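Local coordinates for protein TqaA (Penicillium aethiopicum, PDB 5DLK) that belongs to the nonribosomal peptide synthetases and, through the C-terminal condensation-like domain that makes up this chain, probably closes the finished peptide into a macrocycle, at residues G280-L286 with L350-Q354; K288-A292 with V304-T309; D343-L349 with D466-L472. One frame throughout, in Å; residues are numbered along the deposited sequence. Where two conformers were deposited one is given.

Contact 1. Residues G280-L286 with L350-Q354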
loop_
_atom_site.group_PDB
_atom_site.type_symbol
_atom_site.label_atom_id
_atom_site.label_comp_id
_atom_site.label_asym_id
_atom_site.label_seq_id
_atom_site.Cartn_x
_atom_site.Cartn_y
_atom_site.Cartn_z
ATOM N N GLY A 280 4.416 22.307 -14.353
ATOM C CA GLY A 280 5.203 22.066 -13.161
ATOM C C GLY A 280 4.429 21.491 -11.984
ATOM O O GLY A 280 5.025 21.122 -10.977
ATOM N N ILE A 281 3.109 21.414 -12.109
ATOM C CA ILE A 281 2.245 20.926 -11.026
ATOM C C ILE A 281 1.738 19.510 -11.293
ATOM O O ILE A 281 1.192 19.242 -12.361
ATOM C CB ILE A 281 1.030 21.848 -10.830
ATOM C CG1 ILE A 281 1.481 23.264 -10.425
ATOM C CG2 ILE A 281 0.052 21.265 -9.794
ATOM C CD1 ILE A 281 2.336 23.300 -9.172
ATOM N N THR A 282 1.913 18.609 -10.326
ATOM C CA THR A 282 1.467 17.234 -10.487
ATOM C C THR A 282 0.012 17.029 -10.094
ATOM O O THR A 282 -0.601 17.866 -9.424
ATOM C CB THR A 282 2.310 16.260 -9.645
ATOM O OG1 THR A 282 2.058 16.490 -8.248
ATOM C CG2 THR A 282 3.790 16.432 -9.951
ATOM N N MET A 283 -0.534 15.899 -10.527
ATOM C CA MET A 283 -1.902 15.549 -10.196
ATOM C C MET A 283 -2.043 15.352 -8.684
ATOM O O MET A 283 -3.042 15.752 -8.102
ATOM C CB MET A 283 -2.338 14.272 -10.944
ATOM C CG MET A 283 -3.850 13.999 -10.854
ATOM S SD MET A 283 -4.854 15.274 -11.637
ATOM C CE MET A 283 -4.441 14.965 -13.365
ATOM N N ALA A 284 -1.049 14.739 -8.051
ATOM C CA ALA A 284 -1.115 14.544 -6.599
ATOM C C ALA A 284 -1.236 15.888 -5.870
ATOM O O ALA A 284 -2.003 16.018 -4.917
ATOM C CB ALA A 284 0.108 13.783 -6.098
ATOM N N THR A 285 -0.477 16.876 -6.327
ATOM C CA THR A 285 -0.542 18.225 -5.762
ATOM C C THR A 285 -1.929 18.824 -5.888
ATOM O O THR A 285 -2.465 19.418 -4.949
ATOM C CB THR A 285 0.495 19.143 -6.445
ATOM O OG1 THR A 285 1.793 18.689 -6.067
ATOM C CG2 THR A 285 0.343 20.611 -5.996
ATOM N N LEU A 286 -2.513 18.675 -7.068
ATOM C CA LEU A 286 -3.845 19.204 -7.318
ATOM C C LEU A 286 -4.865 18.591 -6.347
ATOM O O LEU A 286 -5.669 19.294 -5.743
ATOM C CB LEU A 286 -4.240 18.939 -8.779
ATOM C CG LEU A 286 -5.581 19.507 -9.232
ATOM C CD1 LEU A 286 -5.620 21.015 -9.012
ATOM C CD2 LEU A 286 -5.761 19.207 -10.709
ATOM N N LEU A 350 -1.079 25.808 -5.175
ATOM C CA LEU A 350 -0.558 24.586 -5.794
ATOM C C LEU A 350 0.972 24.494 -5.606
ATOM O O LEU A 350 1.490 23.446 -5.250
ATOM C CB LEU A 350 -0.907 24.536 -7.277
ATOM C CG LEU A 350 -2.418 24.392 -7.519
ATOM C CD1 LEU A 350 -2.738 24.558 -9.012
ATOM C CD2 LEU A 350 -2.869 23.028 -7.032
ATOM N N HIS A 351 1.678 25.601 -5.836
ATOM C CA HIS A 351 3.138 25.580 -5.688
ATOM C C HIS A 351 3.549 25.270 -4.257
ATOM O O HIS A 351 4.472 24.478 -4.031
ATOM C CB HIS A 351 3.765 26.911 -6.146
ATOM C CG HIS A 351 3.921 26.996 -7.631
ATOM N ND1 HIS A 351 4.588 26.035 -8.361
ATOM C CD2 HIS A 351 3.470 27.905 -8.527
ATOM C CE1 HIS A 351 4.550 26.355 -9.643
ATOM N NE2 HIS A 351 3.878 27.484 -9.771
ATOM N N HIS A 352 2.861 25.888 -3.301
ATOM C CA HIS A 352 3.146 25.652 -1.890
ATOM C C HIS A 352 2.877 24.198 -1.519
ATOM O O HIS A 352 3.693 23.558 -0.848
ATOM C CB HIS A 352 2.326 26.596 -1.001
ATOM C CG HIS A 352 2.420 26.288 0.468
ATOM N ND1 HIS A 352 3.586 26.447 1.192
ATOM C CD2 HIS A 352 1.489 25.842 1.344
ATOM C CE1 HIS A 352 3.369 26.091 2.451
ATOM N NE2 HIS A 352 2.099 25.739 2.574
ATOM N N THR A 353 1.730 23.677 -1.943
ATOM C CA THR A 353 1.357 22.307 -1.592
ATOM C C THR A 353 2.401 21.338 -2.138
ATOM O O THR A 353 2.782 20.361 -1.475
ATOM C CB THR A 353 -0.053 21.961 -2.125
ATOM O OG1 THR A 353 -0.998 22.848 -1.512
ATOM C CG2 THR A 353 -0.443 20.532 -1.776
ATOM N N GLN A 354 2.898 21.629 -3.336
ATOM C CA GLN A 354 3.847 20.713 -3.933
ATOM C C GLN A 354 5.165 20.738 -3.167
ATOM O O GLN A 354 5.728 19.698 -2.866
ATOM C CB GLN A 354 4.074 21.026 -5.413
ATOM C CG GLN A 354 4.900 19.941 -6.136
ATOM C CD GLN A 354 4.552 19.876 -7.612
ATOM O OE1 GLN A 354 3.410 19.582 -7.978
ATOM N NE2 GLN A 354 5.526 20.182 -8.469
#

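Contact 2. Residues K288-A292 with V304-T309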
loop_
_atom_site.group_PDB
_atom_site.type_symbol
_atom_site.label_atom_id
_atom_site.label_comp_id
_atom_site.label_asym_id
_atom_site.label_seq_id
_atom_site.Cartn_x
_atom_site.Cartn_y
_atom_site.Cartn_z
ATOM N N LYS A 288 -4.226 17.128 -3.382
ATOM C CA LYS A 288 -3.921 17.481 -1.995
ATOM C C LYS A 288 -4.201 18.957 -1.706
ATOM O O LYS A 288 -4.631 19.298 -0.595
ATOM C CB LYS A 288 -2.464 17.099 -1.684
ATOM C CG LYS A 288 -2.373 15.561 -1.620
ATOM C CD LYS A 288 -0.959 15.058 -1.806
ATOM C CE LYS A 288 -0.980 13.517 -1.912
ATOM N NZ LYS A 288 0.405 12.947 -2.074
ATOM N N ALA A 289 -3.971 19.832 -2.688
ATOM C CA ALA A 289 -4.306 21.250 -2.508
ATOM C C ALA A 289 -5.800 21.429 -2.363
ATOM O O ALA A 289 -6.257 22.233 -1.553
ATOM C CB ALA A 289 -3.798 22.087 -3.669
ATOM N N ALA A 290 -6.576 20.680 -3.153
ATOM C CA ALA A 290 -8.026 20.772 -3.056
ATOM C C ALA A 290 -8.492 20.336 -1.661
ATOM O O ALA A 290 -9.374 20.954 -1.048
ATOM C CB ALA A 290 -8.702 19.900 -4.153
ATOM N N THR A 291 -7.896 19.261 -1.168
ATOM C CA THR A 291 -8.208 18.753 0.161
ATOM C C THR A 291 -7.845 19.792 1.240
ATOM O O THR A 291 -8.597 19.982 2.209
ATOM C CB THR A 291 -7.473 17.430 0.420
ATOM O OG1 THR A 291 -7.902 16.470 -0.562
ATOM C CG2 THR A 291 -7.791 16.899 1.822
ATOM N N ALA A 292 -6.713 20.465 1.063
ATOM C CA ALA A 292 -6.300 21.482 2.038
ATOM C C ALA A 292 -7.267 22.650 2.088
ATOM O O ALA A 292 -7.586 23.152 3.167
ATOM C CB ALA A 292 -4.895 21.996 1.727
ATOM N N VAL A 304 -3.290 23.797 8.118
ATOM C CA VAL A 304 -3.927 22.490 8.293
ATOM C C VAL A 304 -2.898 21.368 8.139
ATOM O O VAL A 304 -1.913 21.504 7.403
ATOM C CB VAL A 304 -5.091 22.279 7.305
ATOM C CG1 VAL A 304 -6.189 23.341 7.519
ATOM C CG2 VAL A 304 -4.591 22.281 5.877
ATOM N N VAL A 305 -3.103 20.281 8.874
ATOM C CA VAL A 305 -2.231 19.123 8.751
ATOM C C VAL A 305 -3.103 17.909 8.530
ATOM O O VAL A 305 -4.063 17.704 9.266
ATOM C CB VAL A 305 -1.337 18.895 10.003
ATOM C CG1 VAL A 305 -0.454 17.650 9.795
ATOM C CG2 VAL A 305 -0.453 20.133 10.252
ATOM N N PHE A 306 -2.823 17.139 7.486
ATOM C CA PHE A 306 -3.553 15.879 7.303
ATOM C C PHE A 306 -2.571 14.820 6.800
ATOM O O PHE A 306 -1.414 15.119 6.517
ATOM C CB PHE A 306 -4.762 16.060 6.349
ATOM C CG PHE A 306 -4.425 16.702 5.019
ATOM C CD1 PHE A 306 -4.324 18.088 4.895
ATOM C CD2 PHE A 306 -4.189 15.919 3.900
ATOM C CE1 PHE A 306 -4.016 18.682 3.663
ATOM C CE2 PHE A 306 -3.873 16.500 2.667
ATOM C CZ PHE A 306 -3.779 17.882 2.548
ATOM N N GLY A 307 -2.998 13.574 6.717
ATOM C CA GLY A 307 -2.059 12.543 6.300
ATOM C C GLY A 307 -2.062 12.352 4.796
ATOM O O GLY A 307 -3.059 12.657 4.123
ATOM N N HIS A 308 -0.938 11.901 4.248
ATOM C CA HIS A 308 -0.936 11.474 2.852
ATOM C C HIS A 308 0.060 10.339 2.662
ATOM O O HIS A 308 0.949 10.128 3.483
ATOM C CB HIS A 308 -0.658 12.644 1.885
ATOM C CG HIS A 308 0.785 13.041 1.776
ATOM N ND1 HIS A 308 1.383 13.336 0.569
ATOM C CD2 HIS A 308 1.738 13.229 2.721
ATOM C CE1 HIS A 308 2.646 13.673 0.771
ATOM N NE2 HIS A 308 2.889 13.606 2.069
ATOM N N THR A 309 -0.144 9.574 1.596
ATOM C CA THR A 309 0.689 8.426 1.276
ATOM C C THR A 309 1.869 8.827 0.403
ATOM O O THR A 309 1.696 9.519 -0.608
ATOM C CB THR A 309 -0.124 7.342 0.545
ATOM O OG1 THR A 309 -1.280 7.034 1.319
ATOM C CG2 THR A 309 0.729 6.098 0.352
HETATM O O HOH W 1 -0.251 10.166 -2.533
#

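Contact 3. Residues D343-L349 with D466-L472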
loop_
_atom_site.group_PDB
_atom_site.type_symbol
_atom_site.label_atom_id
_atom_site.label_comp_id
_atom_site.label_asym_id
_atom_site.label_seq_id
_atom_site.Cartn_x
_atom_site.Cartn_y
_atom_site.Cartn_z
ATOM N N ASP A 343 -3.465 37.741 -0.752
ATOM C CA ASP A 343 -4.309 37.469 -1.919
ATOM C C ASP A 343 -3.752 36.332 -2.779
ATOM O O ASP A 343 -3.566 36.478 -3.984
ATOM C CB ASP A 343 -4.468 38.730 -2.766
ATOM C CG ASP A 343 -5.902 38.989 -3.165
ATOM O OD1 ASP A 343 -6.745 38.075 -3.015
ATOM O OD2 ASP A 343 -6.170 40.106 -3.652
ATOM N N TRP A 344 -3.458 35.199 -2.153
ATOM C CA TRP A 344 -3.030 34.035 -2.916
ATOM C C TRP A 344 -4.012 33.627 -4.017
ATOM O O TRP A 344 -5.237 33.712 -3.851
ATOM C CB TRP A 344 -2.846 32.828 -2.006
ATOM C CG TRP A 344 -1.442 32.554 -1.599
ATOM C CD1 TRP A 344 -0.353 33.377 -1.711
ATOM C CD2 TRP A 344 -0.986 31.353 -0.992
ATOM N NE1 TRP A 344 0.766 32.748 -1.188
ATOM C CE2 TRP A 344 0.395 31.500 -0.749
ATOM C CE3 TRP A 344 -1.621 30.156 -0.622
ATOM C CZ2 TRP A 344 1.149 30.501 -0.143
ATOM C CZ3 TRP A 344 -0.863 29.155 -0.017
ATOM C CH2 TRP A 344 0.505 29.334 0.210
ATOM N N THR A 345 -3.447 33.183 -5.129
ATOM C CA THR A 345 -4.213 32.527 -6.178
ATOM C C THR A 345 -4.139 31.023 -6.007
ATOM O O THR A 345 -3.351 30.505 -5.225
ATOM C CB THR A 345 -3.678 32.874 -7.567
ATOM O OG1 THR A 345 -2.359 32.340 -7.707
ATOM C CG2 THR A 345 -3.625 34.401 -7.760
ATOM N N VAL A 346 -4.972 30.319 -6.758
ATOM C CA VAL A 346 -4.871 28.875 -6.838
ATOM C C VAL A 346 -3.453 28.418 -7.174
ATOM O O VAL A 346 -2.937 27.486 -6.559
ATOM C CB VAL A 346 -5.865 28.343 -7.878
ATOM C CG1 VAL A 346 -5.564 26.883 -8.217
ATOM C CG2 VAL A 346 -7.297 28.533 -7.360
ATOM N N MET A 347 -2.791 29.087 -8.116
ATOM C CA MET A 347 -1.431 28.686 -8.463
ATOM C C MET A 347 -0.466 28.753 -7.266
ATOM O O MET A 347 0.398 27.891 -7.116
ATOM C CB MET A 347 -0.878 29.561 -9.594
ATOM C CG MET A 347 0.293 28.901 -10.296
ATOM S SD MET A 347 -0.330 27.501 -11.289
ATOM C CE MET A 347 -1.004 28.426 -12.674
ATOM N N ASP A 348 -0.612 29.794 -6.452
ATOM C CA ASP A 348 0.233 29.980 -5.265
ATOM C C ASP A 348 0.025 28.812 -4.309
ATOM O O ASP A 348 0.980 28.299 -3.722
ATOM C CB ASP A 348 -0.082 31.300 -4.555
ATOM C CG ASP A 348 0.236 32.529 -5.417
ATOM O OD1 ASP A 348 1.295 32.521 -6.063
ATOM O OD2 ASP A 348 -0.568 33.482 -5.442
ATOM N N LEU A 349 -1.233 28.406 -4.141
ATOM C CA LEU A 349 -1.537 27.268 -3.273
ATOM C C LEU A 349 -0.957 25.988 -3.859
ATOM O O LEU A 349 -0.401 25.158 -3.130
ATOM C CB LEU A 349 -3.062 27.139 -3.062
ATOM C CG LEU A 349 -3.495 25.833 -2.394
ATOM C CD1 LEU A 349 -2.875 25.731 -1.005
ATOM C CD2 LEU A 349 -5.031 25.734 -2.325
ATOM N N ASP A 466 -9.551 27.320 -13.600
ATOM C CA ASP A 466 -8.968 28.665 -13.492
ATOM C C ASP A 466 -7.852 28.758 -12.449
ATOM O O ASP A 466 -8.085 29.212 -11.334
ATOM C CB ASP A 466 -10.036 29.701 -13.154
ATOM C CG ASP A 466 -9.517 31.137 -13.285
ATOM O OD1 ASP A 466 -8.355 31.318 -13.722
ATOM O OD2 ASP A 466 -10.269 32.087 -12.959
ATOM N N PRO A 467 -6.636 28.376 -12.834
ATOM C CA PRO A 467 -5.538 28.355 -11.868
ATOM C C PRO A 467 -5.103 29.760 -11.422
ATOM O O PRO A 467 -4.316 29.863 -10.481
ATOM C CB PRO A 467 -4.399 27.673 -12.634
ATOM C CG PRO A 467 -4.988 27.118 -13.857
ATOM C CD PRO A 467 -6.237 27.863 -14.151
ATOM N N THR A 468 -5.581 30.823 -12.066
ATOM C CA THR A 468 -5.166 32.157 -11.637
ATOM C C THR A 468 -6.204 32.801 -10.724
ATOM O O THR A 468 -6.045 33.956 -10.306
ATOM C CB THR A 468 -4.879 33.107 -12.842
ATOM O OG1 THR A 468 -6.097 33.424 -13.512
ATOM C CG2 THR A 468 -3.915 32.474 -13.825
ATOM N N ALA A 469 -7.270 32.065 -10.413
ATOM C CA ALA A 469 -8.317 32.578 -9.535
ATOM C C ALA A 469 -7.797 32.890 -8.141
ATOM O O ALA A 469 -6.952 32.165 -7.616
ATOM C CB ALA A 469 -9.476 31.574 -9.429
ATOM N N ARG A 470 -8.345 33.931 -7.522
ATOM C CA ARG A 470 -8.012 34.246 -6.131
ATOM C C ARG A 470 -8.645 33.214 -5.216
ATOM O O ARG A 470 -9.816 32.874 -5.386
ATOM C CB ARG A 470 -8.485 35.653 -5.744
ATOM C CG ARG A 470 -7.647 36.786 -6.303
ATOM C CD ARG A 470 -8.293 38.152 -5.983
ATOM N NE ARG A 470 -9.208 38.063 -4.840
ATOM C CZ ARG A 470 -9.556 39.086 -4.060
ATOM N NH1 ARG A 470 -9.073 40.299 -4.288
ATOM N NH2 ARG A 470 -10.389 38.896 -3.046
ATOM N N LEU A 471 -7.884 32.700 -4.249
ATOM C CA LEU A 471 -8.473 31.752 -3.295
ATOM C C LEU A 471 -9.699 32.328 -2.604
ATOM O O LEU A 471 -10.680 31.612 -2.355
ATOM C CB LEU A 471 -7.452 31.344 -2.230
ATOM C CG LEU A 471 -6.355 30.365 -2.614
ATOM C CD1 LEU A 471 -5.541 29.959 -1.352
ATOM C CD2 LEU A 471 -6.934 29.138 -3.319
ATOM N N LEU A 472 -9.652 33.622 -2.290
ATOM C CA LEU A 472 -10.795 34.272 -1.643
ATOM C C LEU A 472 -12.084 34.181 -2.472
ATOM O O LEU A 472 -13.181 34.310 -1.936
ATOM C CB LEU A 472 -10.483 35.746 -1.350
ATOM C CG LEU A 472 -9.594 35.949 -0.124
ATOM C CD1 LEU A 472 -9.130 37.404 0.018
ATOM C CD2 LEU A 472 -10.347 35.497 1.118
HETATM O O HOH W 2 -6.979 35.087 -2.409
#

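Contact 1. Residues G280-L286 with L350-Q354
The carboxamide of Gln354 lies over the start of helix 283-299, its side chain crossing that of Thr285 at about a right angle. With CG anti to the backbone N (chi1 -171°) and an extended chain beyond it, the amide reaches from helix 346-358 to the loop in front of the other helix. Two donors grip Gln354 OE1, both in its carbonyl plane and on lone pairs: the backbone N of Thr282 arrives almost straight at 2.9 Å (171°), and the hydroxyl OG1 of Thr285 gives its proton to OE1 at 2.7 Å. The other end of the amide is tied as well, Gln354 NE2 donating to Gly280 O at 2.7 Å nearly along the C=O axis, though this oxygen sits somewhat out of the amide plane. Held at both ends, the amide cannot readily flip. Thr282 is the N-cap residue of helix 283-299 in this condensation domain, so the glutamine links the two helices at a residue seen to bind phosphopantetheine in this protein, though none is bound here. Below the polar layer Ile281 CD1 touches both Leu350 and His351: it meets Leu350 CB at 4.0 Å and comes obliquely to the imidazole, 3.6 Å from His351 ND1. Thr285 presses CG2 against Leu350 O at 3.1 Å, a close approach of a methyl group to a helix carbonyl. Deeper still, Leu286 and Leu350 run side by side, pointing the same way, with Leu286 CD1 3.9 Å from Leu350 CD2, next to Ala289 and Phe463.

Contact 2. Residues K288-A292 with V304-T309
Val304 opens the strand side of this helix-on-sheet packing by placing CG2 4.2 Å from Ala292 CB. Helix 283-299 connects strand 265-272 to strand 303-310 of the same mixed sheet in a beta-alpha-beta crossover, within a condensation domain, a fold related to the CoA-dependent acyltransferases. Segments 288-292 and 304-309 pass each other at an axis separation of 10.1 Å, with directions 133° apart. Two residues on, Phe306 points toward the helix; its CG sits between the backbone N and the carbonyl carbon (chi1 52°), which stands the ring up from the sheet. Thr291 CG2 lies over one face in a CH-pi contact, 4.2 Å from the Phe306 ring centroid, while Ala292 CB approaches Phe306 CE1 obliquely at 3.9 Å. The far corner of the ring, Phe306 CZ, is 3.6 Å from Lys288 O, a carbonyl that already accepts from Ala292 N within the helix. The hydroxyl of Thr291 turns back to Val287 O, leaving its methyl for the ring. Next on this face comes His308, deposited in two conformers; in one of them its ND1 accepts a hydrogen bond from Lys288 NZ at 2.8 Å, with the amine close to the ring plane. The lysine chain is extended beyond CG and crosses the histidine at about a right angle, running from the helix to the sheet past Thr353 and Val388. His308 also lies near Tyr357 of the phosphopantetheine site, and in this conformer the lysine may help to position the imidazole beside it. Thr309, whose hydroxyl bonds to Gln389, takes part through its backbone: a single water accepts from Lys288 NZ at 2.9 Å and donates to Thr309 O at 2.8 Å.

Contact 3. Residues D343-L349 with D466-L472
Trp344 O is gripped by two donors, Leu471 N at 2.9 Å in a nearly straight bond (169°) and a water at 2.6 Å. That water also donates to Asp343 OD1 and accepts from Leu472 N, bridging the two segments. Two residues further on, Val346 N donates to Ala469 O at 2.8 Å, nearly along the carbonyl direction, and the two bonds, flanking Thr345, make its single beta bridge with Arg470. A weak, bent bond from Met347 N to Pro467 O follows at 2.9 Å. Thus backbone N-H groups at the start of helix 346-358 are taken up by carbonyls of the opposing loop, while Thr345 and Asp348 form a capping box. A type I turn from Asp466 to Ala469 shapes the loop, with an Asx turn from Asp466 to Thr468 N. Asp343 and Arg470 form a salt bridge, OD2 to NH1 3.0 Å; Asp343 OD1 lies over one guanidinium face and OD2 well out of its plane, the two planes 71° apart, so charge rather than a directed N-H holds them. A bend at chi3 (22°) brings the Arg470 guanidinium against this carboxylate. Met347 packs tightly along the proline ring, CE 3.5 Å from Pro467 CB. Leu471 works with both methyls: CD1 is at the edge of the Trp344 ring, 4.0 Å from CE3, and CD2 touches Leu349 CD2 at 4.0 Å. The loop leaving helix 446-465 is thereby pinned to the N-terminal end of helix 346-358, where Val346 and Leu349 also pack on Phe463.

How the contacts relate
Contact 2 is the buried member of the three, contact 1 is partly buried and contact 3 lies at the surface. Helix 283-299 serves contacts 1 and 2, meeting a second helix in one and the sheet in the other; helix 346-358 serves contacts 1 and 3, its start in the latter. Ala289 of contact 2 touches Leu350 and Thr353 of contact 1, and its carbonyl packs on Leu349 of contact 3. Chemistry follows position: a glutamine amide links the helices near the phosphopantetheine site, a lysine crosses largely apolar packing to a histidine and a water in contact 2, and backbone bonds with an ion pair dominate at the surface.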